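Local atomic coordinates of thiamine monophosphate kinase (Aquifex aeolicus, PDB entry 1VQV), a protein that catalyses the ATP-dependent phosphorylation of thiamine monophosphate to thiamine diphosphate, the active form of vitamin B1. Residues S154-D159 with P235-L240. Sequence-based numbering, arbitrary orientation.
Sequences SGTLGD and PLSNEL. With PO4 (phosphate ion), chain E.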
loop_
_atom_site.group_PDB
_atom_site.type_symbol
_atom_site.label_atom_id
_atom_site.label_comp_id
_atom_site.label_asym_id
_atom_site.label_seq_id
_atom_site.Cartn_x
_atom_site.Cartn_y
_atom_site.Cartn_z
ATOM N N SER B 154 5.904 -25.841 8.442
ATOM C CA SER B 154 4.587 -26.392 8.162
ATOM C C SER B 154 4.599 -26.892 6.734
ATOM O O SER B 154 5.480 -26.532 5.963
ATOM C CB SER B 154 3.501 -25.329 8.337
ATOM O OG SER B 154 3.763 -24.193 7.544
ATOM N N GLY B 155 3.633 -27.737 6.391
ATOM C CA GLY B 155 3.548 -28.263 5.043
ATOM C C GLY B 155 4.841 -28.863 4.538
ATOM O O GLY B 155 5.664 -29.346 5.320
ATOM N N THR B 156 5.008 -28.833 3.220
ATOM C CA THR B 156 6.197 -29.362 2.546
ATOM C C THR B 156 6.936 -28.208 1.866
ATOM O O THR B 156 6.426 -27.093 1.815
ATOM C CB THR B 156 5.800 -30.443 1.490
ATOM O OG1 THR B 156 4.923 -29.876 0.500
ATOM C CG2 THR B 156 5.069 -31.600 2.169
ATOM N N LEU B 157 8.131 -28.457 1.351
ATOM C CA LEU B 157 8.867 -27.379 0.716
ATOM C C LEU B 157 9.275 -27.730 -0.697
ATOM O O LEU B 157 9.460 -28.908 -1.017
ATOM C CB LEU B 157 10.108 -27.047 1.533
ATOM C CG LEU B 157 9.869 -26.797 3.023
ATOM C CD1 LEU B 157 11.197 -26.897 3.731
ATOM C CD2 LEU B 157 9.200 -25.445 3.266
ATOM N N GLY B 158 9.399 -26.692 -1.532
ATOM C CA GLY B 158 9.810 -26.856 -2.915
ATOM C C GLY B 158 8.696 -26.820 -3.942
ATOM O O GLY B 158 8.929 -26.537 -5.119
ATOM N N ASP B 159 7.474 -27.092 -3.497
ATOM C CA ASP B 159 6.314 -27.121 -4.390
ATOM C C ASP B 159 6.120 -25.889 -5.266
ATOM O O ASP B 159 5.970 -26.012 -6.478
ATOM C CB ASP B 159 5.047 -27.396 -3.572
ATOM C CG ASP B 159 5.120 -28.720 -2.827
ATOM O OD1 ASP B 159 5.929 -28.847 -1.891
ATOM O OD2 ASP B 159 4.381 -29.647 -3.190
ATOM N N PRO B 235 10.397 -31.910 4.897
ATOM C CA PRO B 235 9.098 -32.365 4.383
ATOM C C PRO B 235 8.977 -32.218 2.878
ATOM O O PRO B 235 8.929 -31.114 2.336
ATOM C CB PRO B 235 8.103 -31.497 5.140
ATOM C CG PRO B 235 8.864 -30.222 5.320
ATOM C CD PRO B 235 10.242 -30.685 5.702
ATOM N N LEU B 236 8.923 -33.363 2.217
ATOM C CA LEU B 236 8.835 -33.417 0.779
ATOM C C LEU B 236 7.527 -34.001 0.315
ATOM O O LEU B 236 7.123 -35.077 0.745
ATOM C CB LEU B 236 9.977 -34.252 0.236
ATOM C CG LEU B 236 11.322 -33.577 -0.037
ATOM C CD1 LEU B 236 11.725 -32.610 1.055
ATOM C CD2 LEU B 236 12.333 -34.681 -0.213
ATOM N N SER B 237 6.876 -33.275 -0.584
ATOM C CA SER B 237 5.597 -33.695 -1.130
ATOM C C SER B 237 5.765 -34.717 -2.243
ATOM O O SER B 237 6.815 -34.792 -2.887
ATOM C CB SER B 237 4.831 -32.475 -1.649
ATOM O OG SER B 237 4.599 -32.557 -3.045
ATOM N N ASN B 238 4.710 -35.498 -2.455
ATOM C CA ASN B 238 4.679 -36.532 -3.482
ATOM C C ASN B 238 4.828 -36.020 -4.919
ATOM O O ASN B 238 5.521 -36.645 -5.724
ATOM C CB ASN B 238 3.396 -37.358 -3.336
ATOM C CG ASN B 238 3.486 -38.382 -2.199
ATOM O OD1 ASN B 238 3.499 -38.032 -1.001
ATOM N ND2 ASN B 238 3.562 -39.657 -2.571
ATOM N N GLU B 239 4.189 -34.900 -5.251
ATOM C CA GLU B 239 4.313 -34.363 -6.599
ATOM C C GLU B 239 5.680 -33.711 -6.840
ATOM O O GLU B 239 6.169 -33.690 -7.972
ATOM C CB GLU B 239 3.165 -33.393 -6.904
ATOM C CG GLU B 239 2.518 -32.724 -5.703
ATOM C CD GLU B 239 1.703 -33.679 -4.851
ATOM O OE1 GLU B 239 0.751 -34.310 -5.365
ATOM O OE2 GLU B 239 2.016 -33.785 -3.651
ATOM N N LEU B 240 6.307 -33.201 -5.779
ATOM C CA LEU B 240 7.628 -32.608 -5.930
ATOM C C LEU B 240 8.587 -33.760 -6.213
ATOM O O LEU B 240 9.531 -33.635 -7.002
ATOM C CB LEU B 240 8.078 -31.861 -4.674
ATOM C CG LEU B 240 9.505 -31.299 -4.813
ATOM C CD1 LEU B 240 9.573 -30.403 -6.020
ATOM C CD2 LEU B 240 9.904 -30.528 -3.575
HETATM P P PO4 E . 1.213 -34.588 -0.341
HETATM O O1 PO4 E . 2.083 -35.778 -0.234
HETATM O O2 PO4 E . 1.105 -33.935 0.981
HETATM O O3 PO4 E . 1.790 -33.639 -1.306
HETATM O O4 PO4 E . -0.133 -35.001 -0.807
HETATM O O HOH W 1 7.755 -30.695 -1.396
#
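Leu157 N donates to Pro235 O at 2.9 Å, a backbone bond that joins the two segments. Beside it the proline ring lies over the chain at Gly155 and Thr156, with Pro235 CG 4.2 Å from Leu157 CG; an apolar ring can rest on backbone through CB and CG while touching Thr280 and Ile282 of strand 280-286. Farther along, the carboxylate of Asp159 reaches the other segment through OD2, 2.9 Å from Ser237 OG. That hydroxyl has one proton and two possible acceptors, OD2 and the less certainly placed Glu239 OE2. Ser237 is the N-cap residue, and its OG also accepts from Leu240 N at 3.3 Å, closing the first turn of helix 238-246. Both segments are strand-to-helix connections at one end of the sheet that, as in AIR synthase relatives, belongs to the C-terminal half of the fold: 154-159 leads from strand 150-153 into helix 159-168. With CG anti to the backbone N (chi1 177°), Leu240 brings CD2 to Gly158 CA, 3.7 Å away, where the lack of a side chain suits the close approach. Thr156 OG1 donates to Asp159 OD1 from 44° out of the carboxylate plane at 2.8 Å, steadying the acid. A water donates to that oxygen and to Leu157 O while accepting from Ser237 N at 2.8 Å. Asp159 OD2 also forms a salt bridge with Arg184 of helix 176-186.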